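Local coordinates for protein IroE-like serine hydrolase (Shewanella oneidensis, PDB 3GFF) that probably hydrolyses ester bonds as a serine hydrolase of the esterase D family, built on the alpha/beta-hydrolase fold, at residues A[55-60]-A[250-255]; A[138-143]-A[164-169]; A[143-148]-A[245-250]. One frame throughout, in Å; residues are numbered along the deposited sequence.

Interaction 1. Residues A[55-60]-A[250-255]; sequences FDHMAS and VSHIGL
His57 and Met58 of helix 51-65 reach across to Ser251, His252 and Leu255 of helix 250-263. The two segment axes run nearly parallel, 22° apart and 10.1 Å from each other at their closest. The two imidazoles meet rim to rim, His57 ND1 to His252 ND1 at 2.7 Å, each nitrogen near the plane of the other ring, and either could be the donor. His57 holds CG between its backbone N and carbonyl carbon (chi1 76°), which aims the ring at the other helix. Its NE2 is hydrogen-bonded to Gln54 OE1, which Ser251 OG shares. Next to the histidine pair, Met58, a selenomethionine in the crystal, stretches out almost straight, bringing CE to 3.7 Å from Ser251 O. Partway along, its CG lies only 3.5 Å from Leu255 CD2, a tight fit; Leu255 also packs on Val142 of the central sheet. Without the His57 imidazole, as with an alanine here, His252 ND1 and Gln54 OE1 would probably each lose a partner, and a gap would open beside Ser251 OG. On the ring edge away from His57, His252 NE2 bonds His252 NE2 of the second subunit, and Phe64 of that subunit stacks on His57. The histidines thus chain N-to-N through the dimer interface. As Gln54 OE1 can only accept, His57 NE2 should carry a proton; each N-to-N link needs one more, so protonation along the chain is probably coupled.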
# COMPACT_ATOMS: atom_id res chain seq x y z
N PHE A 55 0.34 -8.16 -9.54
CA PHE A 55 1.44 -8.78 -8.79
C PHE A 55 2.43 -7.81 -8.19
O PHE A 55 2.72 -7.89 -7.00
CB PHE A 55 2.22 -9.80 -9.64
CG PHE A 55 3.29 -10.51 -8.86
CD1 PHE A 55 2.96 -11.61 -8.07
CD2 PHE A 55 4.60 -10.06 -8.88
CE1 PHE A 55 3.93 -12.28 -7.33
CE2 PHE A 55 5.58 -10.71 -8.14
CZ PHE A 55 5.24 -11.83 -7.36
N ASP A 56 2.93 -6.90 -9.02
CA ASP A 56 3.91 -5.90 -8.58
C ASP A 56 3.56 -5.10 -7.31
O ASP A 56 4.36 -5.07 -6.38
CB ASP A 56 4.25 -4.95 -9.73
CG ASP A 56 5.17 -5.56 -10.77
OD1 ASP A 56 5.35 -6.81 -10.84
OD2 ASP A 56 5.78 -4.75 -11.50
N HIS A 57 2.40 -4.44 -7.26
CA HIS A 57 2.06 -3.64 -6.07
C HIS A 57 1.65 -4.51 -4.90
O HIS A 57 1.90 -4.15 -3.76
CB HIS A 57 0.99 -2.54 -6.34
CG HIS A 57 -0.41 -3.06 -6.46
ND1 HIS A 57 -1.31 -3.03 -5.41
CD2 HIS A 57 -1.08 -3.59 -7.51
CE1 HIS A 57 -2.46 -3.55 -5.80
NE2 HIS A 57 -2.35 -3.90 -7.07
N MSE A 58 1.01 -5.65 -5.18
CA MSE A 58 0.58 -6.59 -4.12
C MSE A 58 1.79 -7.28 -3.50
O MSE A 58 1.96 -7.26 -2.28
CB MSE A 58 -0.40 -7.63 -4.66
CG MSE A 58 -1.79 -7.09 -4.97
SE MSE A 58 -3.03 -8.46 -5.36
CE MSE A 58 -4.65 -7.34 -5.40
N ALA A 59 2.63 -7.87 -4.34
CA ALA A 59 3.86 -8.50 -3.85
C ALA A 59 4.77 -7.48 -3.05
O ALA A 59 5.29 -7.84 -1.98
CB ALA A 59 4.64 -9.18 -5.00
N SER A 60 4.94 -6.23 -3.51
CA SER A 60 5.75 -5.26 -2.73
C SER A 60 5.10 -4.92 -1.36
O SER A 60 5.79 -4.72 -0.35
CB SER A 60 6.10 -3.99 -3.52
OG SER A 60 4.96 -3.25 -3.92
N VAL A 250 -9.28 -0.20 -5.06
CA VAL A 250 -9.46 -0.91 -3.80
C VAL A 250 -8.63 -2.20 -3.71
O VAL A 250 -8.51 -2.77 -2.63
CB VAL A 250 -10.95 -1.20 -3.49
CG1 VAL A 250 -11.43 -2.46 -4.26
CG2 VAL A 250 -11.15 -1.35 -1.97
N SER A 251 -8.03 -2.65 -4.83
CA SER A 251 -7.22 -3.87 -4.83
C SER A 251 -6.12 -3.78 -3.80
O SER A 251 -5.88 -4.73 -3.03
CB SER A 251 -6.65 -4.19 -6.24
OG SER A 251 -5.75 -3.18 -6.72
N HIS A 252 -5.49 -2.61 -3.74
CA HIS A 252 -4.36 -2.40 -2.84
C HIS A 252 -4.71 -2.34 -1.34
O HIS A 252 -4.15 -3.15 -0.56
CB HIS A 252 -3.61 -1.15 -3.23
CG HIS A 252 -2.26 -1.02 -2.60
ND1 HIS A 252 -1.14 -1.62 -3.13
CD2 HIS A 252 -1.84 -0.33 -1.51
CE1 HIS A 252 -0.09 -1.31 -2.39
NE2 HIS A 252 -0.49 -0.52 -1.40
N ILE A 253 -5.55 -1.38 -0.94
CA ILE A 253 -5.96 -1.20 0.47
C ILE A 253 -6.79 -2.39 0.93
O ILE A 253 -6.84 -2.69 2.13
CB ILE A 253 -6.72 0.20 0.74
CG1 ILE A 253 -6.66 0.60 2.22
CG2 ILE A 253 -8.17 0.19 0.24
CD1 ILE A 253 -5.20 0.74 2.83
N GLY A 254 -7.48 -3.04 -0.02
CA GLY A 254 -8.29 -4.24 0.24
C GLY A 254 -7.40 -5.41 0.68
O GLY A 254 -7.73 -6.11 1.63
N LEU A 255 -6.28 -5.61 -0.01
CA LEU A 255 -5.29 -6.62 0.39
C LEU A 255 -4.61 -6.15 1.69
O LEU A 255 -4.42 -6.91 2.62
CB LEU A 255 -4.23 -6.80 -0.71
CG LEU A 255 -3.05 -7.77 -0.45
CD1 LEU A 255 -3.48 -9.26 -0.38
CD2 LEU A 255 -1.92 -7.58 -1.53

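Interaction 2. Residues A[138-143]-A[164-169]; sequences INVLVG and AYLALD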
# COMPACT_ATOMS: atom_id res chain seq x y z
N ILE A 138 -0.97 -23.97 4.43
CA ILE A 138 -1.86 -22.82 4.46
C ILE A 138 -1.81 -22.11 3.11
O ILE A 138 -0.77 -21.54 2.73
CB ILE A 138 -1.48 -21.87 5.63
CG1 ILE A 138 -1.53 -22.62 6.97
CG2 ILE A 138 -2.41 -20.68 5.68
CD1 ILE A 138 -2.88 -23.28 7.25
N ASN A 139 -2.92 -22.17 2.37
CA ASN A 139 -3.01 -21.55 1.05
C ASN A 139 -4.11 -20.51 1.03
O ASN A 139 -5.25 -20.80 1.43
CB ASN A 139 -3.30 -22.61 -0.02
CG ASN A 139 -2.28 -23.69 -0.04
OD1 ASN A 139 -1.11 -23.45 -0.31
ND2 ASN A 139 -2.71 -24.92 0.25
N VAL A 140 -3.77 -19.33 0.50
CA VAL A 140 -4.67 -18.18 0.43
C VAL A 140 -4.87 -17.78 -1.03
O VAL A 140 -3.93 -17.77 -1.78
CB VAL A 140 -4.06 -16.96 1.24
CG1 VAL A 140 -4.93 -15.68 1.11
CG2 VAL A 140 -3.86 -17.35 2.71
N LEU A 141 -6.11 -17.48 -1.43
CA LEU A 141 -6.42 -17.02 -2.79
C LEU A 141 -6.89 -15.58 -2.68
O LEU A 141 -7.80 -15.27 -1.86
CB LEU A 141 -7.48 -17.89 -3.49
CG LEU A 141 -7.88 -17.55 -4.95
CD1 LEU A 141 -6.69 -17.62 -5.91
CD2 LEU A 141 -8.99 -18.49 -5.42
N VAL A 142 -6.26 -14.70 -3.48
CA VAL A 142 -6.60 -13.27 -3.56
C VAL A 142 -7.14 -12.96 -4.99
O VAL A 142 -6.42 -13.08 -5.99
CB VAL A 142 -5.38 -12.34 -3.22
CG1 VAL A 142 -5.77 -10.86 -3.29
CG2 VAL A 142 -4.78 -12.69 -1.84
N GLY A 143 -8.42 -12.62 -5.07
CA GLY A 143 -9.08 -12.32 -6.32
C GLY A 143 -9.72 -10.94 -6.24
O GLY A 143 -10.36 -10.60 -5.25
N ALA A 164 -8.37 -19.84 2.96
CA ALA A 164 -8.70 -18.41 3.09
C ALA A 164 -8.81 -17.77 1.75
O ALA A 164 -8.00 -18.03 0.84
CB ALA A 164 -7.60 -17.64 3.93
N TYR A 165 -9.76 -16.85 1.66
CA TYR A 165 -10.01 -16.10 0.44
C TYR A 165 -10.15 -14.61 0.71
O TYR A 165 -10.77 -14.17 1.69
CB TYR A 165 -11.32 -16.59 -0.21
CG TYR A 165 -11.37 -18.07 -0.56
CD1 TYR A 165 -10.87 -18.50 -1.77
CD2 TYR A 165 -11.92 -19.00 0.29
CE1 TYR A 165 -10.90 -19.84 -2.11
CE2 TYR A 165 -11.99 -20.36 -0.07
CZ TYR A 165 -11.46 -20.75 -1.28
OH TYR A 165 -11.46 -22.05 -1.73
N LEU A 166 -9.59 -13.84 -0.21
CA LEU A 166 -9.68 -12.41 -0.24
C LEU A 166 -10.41 -12.10 -1.52
O LEU A 166 -9.87 -12.36 -2.60
CB LEU A 166 -8.31 -11.71 -0.20
CG LEU A 166 -7.85 -11.35 1.22
CD1 LEU A 166 -7.47 -12.58 2.00
CD2 LEU A 166 -6.71 -10.31 1.19
N ALA A 167 -11.63 -11.57 -1.38
CA ALA A 167 -12.48 -11.20 -2.54
C ALA A 167 -12.58 -9.67 -2.56
O ALA A 167 -13.26 -9.08 -1.75
CB ALA A 167 -13.84 -11.85 -2.43
N LEU A 168 -11.84 -9.05 -3.46
CA LEU A 168 -11.69 -7.59 -3.53
C LEU A 168 -12.57 -6.98 -4.64
O LEU A 168 -12.26 -7.03 -5.82
CB LEU A 168 -10.21 -7.23 -3.70
CG LEU A 168 -9.23 -7.95 -2.73
CD1 LEU A 168 -7.73 -7.60 -3.01
CD2 LEU A 168 -9.65 -7.68 -1.29
N ASP A 169 -13.67 -6.42 -4.20
CA ASP A 169 -14.70 -5.79 -5.04
C ASP A 169 -15.16 -6.73 -6.11
O ASP A 169 -15.14 -6.43 -7.28
CB ASP A 169 -14.21 -4.48 -5.61
CG ASP A 169 -15.32 -3.45 -5.67
OD1 ASP A 169 -16.14 -3.44 -4.74
OD2 ASP A 169 -15.34 -2.65 -6.62
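Leu141 and Gly143 of strand 138-144 trade four backbone hydrogen bonds with Ala164, Leu166 and Leu168 of strand 164-168, in regular parallel pairing. Leu141 N gives to Ala164 O at 3.0 Å, the donor tilted a little from the carbonyl plane, and Leu141 O takes Leu166 N at 2.8 Å. Gly143 repeats the pattern two residues on: its N gives to Leu166 O at 2.9 Å and its O accepts Leu168 N at 2.8 Å, both bonds close to straight (175° at the hydrogen). The same oxygens also collect CA-H...O contacts, as from Tyr165 CA to Leu141 O at 3.3 Å. Val140 and Val142 turn their backbone groups the other way, to Val45 and Tyr47 of strand 43-48, so strand 138-144 is bonded on both flanks. Among the polar side chains here, Asn139 ND2 finds Leu161 O, while the buried carboxylate of Asp169, just past the strand end, is held by Ala202 N on OD1 and by His216 NE2 on OD2, which also serves a histidine of the probable catalytic triad.

The apolar groups sort by face. On one, Val142 has CG1 anti to its own backbone N (chi1 -179°), which sets that methyl 3.8 Å from Leu168 CD1, while its CG2 lies beside Leu166 CB; Val140 CG2 meets Ala164 CB at 3.9 Å. On the other, Leu141 CB comes up obliquely to the Tyr165 ring, 3.9 Å from CD1. Helix 250-263 lies against the first face through Leu255 and Leu262. Helix 146-156, which links the two strands in a beta-alpha-beta crossover, packs on the second through Val150, Ala154 and Leu155, and strand 195-201 follows strand 164-168 in the sheet.

Interaction 3. Residues A[143-148]-A[245-250]; sequences GHSFGG and ETHQSV
Ser145 stands in a strained turn (phi 60°, psi -130°) between strand 138-144 and helix 146-156, and Ser145 CA lies 7.5 Å from the CA of His247, which sits in the loop ahead of helix 250-263. The run Gly143-His144-Ser145-Phe146-Gly147 fits the GxSxG nucleophile elbow of alpha/beta hydrolases, and Ser145, His247 and Asp169 are placed as a Ser-His-Asp catalytic triad, probably that of this enzyme. The glycines are what the elbow leaves room for: a CB on Gly143 would run into Gly147 O.

Ser145 swings OG anti to the backbone N and meets His247 NE2 at 2.8 Å, the oxygen near the ring plane; either could be the donor. OG is also hydrogen-bonded to Ser171 OG. On the far side of the imidazole, His247 ND1 bonds Asp169 OD2, so the ring is held at both nitrogens, which fixes its rotation, and the ring of His216 meets it roughly at right angles. A bound imidazole, probably from the crystallisation liquor, lies about 3 Å from the His247 side chain, consistent with an accessible pocket.

A second bond secures the histidine through its backbone: His144 NE2 donates to His247 O at 2.7 Å, the oxygen close to the plane of the His144 ring. Within the loop Thr246 forms an ST motif, its OG1 accepting from Ser249 N at 2.9 Å. Gln248, bent at chi2, turns its amide across the rim of the His144 ring, the two planes 85° apart, with Gln248 OE1 3.6 Å from His144 CE1.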
# COMPACT_ATOMS: atom_id res chain seq x y z
N GLY A 143 -8.42 -12.62 -5.07
CA GLY A 143 -9.08 -12.32 -6.32
C GLY A 143 -9.72 -10.94 -6.24
O GLY A 143 -10.36 -10.60 -5.25
N HIS A 144 -9.50 -10.14 -7.29
CA HIS A 144 -10.04 -8.80 -7.41
C HIS A 144 -10.88 -8.73 -8.68
O HIS A 144 -10.49 -9.31 -9.72
CB HIS A 144 -8.88 -7.81 -7.50
CG HIS A 144 -9.28 -6.43 -7.88
ND1 HIS A 144 -9.08 -5.93 -9.15
CD2 HIS A 144 -9.92 -5.45 -7.19
CE1 HIS A 144 -9.54 -4.69 -9.20
NE2 HIS A 144 -10.07 -4.38 -8.03
N SER A 145 -12.00 -8.02 -8.60
CA SER A 145 -12.89 -7.82 -9.74
C SER A 145 -13.38 -9.18 -10.19
O SER A 145 -13.86 -9.95 -9.36
CB SER A 145 -12.19 -7.05 -10.87
OG SER A 145 -13.09 -6.60 -11.89
N PHE A 146 -13.29 -9.48 -11.47
CA PHE A 146 -13.64 -10.83 -11.94
C PHE A 146 -12.87 -11.94 -11.21
O PHE A 146 -13.42 -13.02 -11.00
CB PHE A 146 -13.41 -10.97 -13.43
CG PHE A 146 -14.47 -10.33 -14.24
CD1 PHE A 146 -14.40 -9.00 -14.56
CD2 PHE A 146 -15.54 -11.07 -14.68
CE1 PHE A 146 -15.39 -8.44 -15.29
CE2 PHE A 146 -16.52 -10.50 -15.41
CZ PHE A 146 -16.47 -9.21 -15.72
N GLY A 147 -11.62 -11.69 -10.83
CA GLY A 147 -10.85 -12.67 -10.02
C GLY A 147 -11.53 -12.95 -8.68
O GLY A 147 -11.35 -14.01 -8.07
N GLY A 148 -12.31 -11.99 -8.18
CA GLY A 148 -13.10 -12.17 -6.97
C GLY A 148 -14.12 -13.30 -7.12
O GLY A 148 -14.46 -13.95 -6.16
N GLU A 245 -12.86 4.71 -2.17
CA GLU A 245 -12.15 3.92 -3.13
C GLU A 245 -13.04 3.58 -4.34
O GLU A 245 -14.30 3.60 -4.28
CB GLU A 245 -11.63 2.62 -2.50
CG GLU A 245 -10.62 2.80 -1.31
CD GLU A 245 -9.28 3.36 -1.72
OE1 GLU A 245 -8.82 3.14 -2.86
OE2 GLU A 245 -8.66 4.01 -0.87
N THR A 246 -12.34 3.28 -5.43
CA THR A 246 -12.95 2.89 -6.69
C THR A 246 -12.76 1.39 -6.87
O THR A 246 -12.03 0.71 -6.14
CB THR A 246 -12.30 3.59 -7.87
OG1 THR A 246 -10.97 3.11 -8.00
CG2 THR A 246 -12.29 5.12 -7.72
N HIS A 247 -13.43 0.86 -7.88
CA HIS A 247 -13.37 -0.55 -8.15
C HIS A 247 -11.93 -1.01 -8.42
O HIS A 247 -11.45 -2.04 -7.92
CB HIS A 247 -14.27 -0.84 -9.35
CG HIS A 247 -14.16 -2.23 -9.85
ND1 HIS A 247 -14.52 -3.31 -9.09
CD2 HIS A 247 -13.74 -2.71 -11.04
CE1 HIS A 247 -14.31 -4.41 -9.79
NE2 HIS A 247 -13.85 -4.07 -10.98
N GLN A 248 -11.22 -0.22 -9.19
CA GLN A 248 -9.83 -0.53 -9.45
C GLN A 248 -8.88 -0.20 -8.26
O GLN A 248 -8.07 -1.05 -7.89
CB GLN A 248 -9.38 0.06 -10.80
CG GLN A 248 -9.97 -0.73 -12.02
CD GLN A 248 -9.45 -2.18 -12.11
OE1 GLN A 248 -8.31 -2.48 -11.76
NE2 GLN A 248 -10.29 -3.08 -12.60
N SER A 249 -9.02 0.97 -7.63
CA SER A 249 -8.08 1.36 -6.52
C SER A 249 -8.19 0.52 -5.24
O SER A 249 -7.29 0.56 -4.40
CB SER A 249 -8.25 2.83 -6.11
OG SER A 249 -9.34 3.00 -5.20
N VAL A 250 -9.28 -0.20 -5.06
CA VAL A 250 -9.46 -0.91 -3.80
C VAL A 250 -8.63 -2.20 -3.71
O VAL A 250 -8.51 -2.77 -2.63
CB VAL A 250 -10.95 -1.20 -3.49
CG1 VAL A 250 -11.43 -2.46 -4.26
CG2 VAL A 250 -11.15 -1.35 -1.97

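Going from the N terminus, residues 55-60 come first, and interaction 1 closes the longest loop by joining them to 250-255, tying helix 51-65 to helix 250-263 beside the dimer interface. Interactions 2 and 3 both fall within that span. They cross each other: 138-143 pairs with 164-169, while 143-148, which starts on the shared Gly143, waits for 245-250. Interaction 2 thus closes the short loop of a beta-alpha-beta unit in the middle of the sheet, and interaction 3 ties the end of its first strand to the loop before helix 250-263. Val250 is the residue shared by the segments of interactions 3 and 1, and Asp169 connects interaction 2 to His247 of interaction 3.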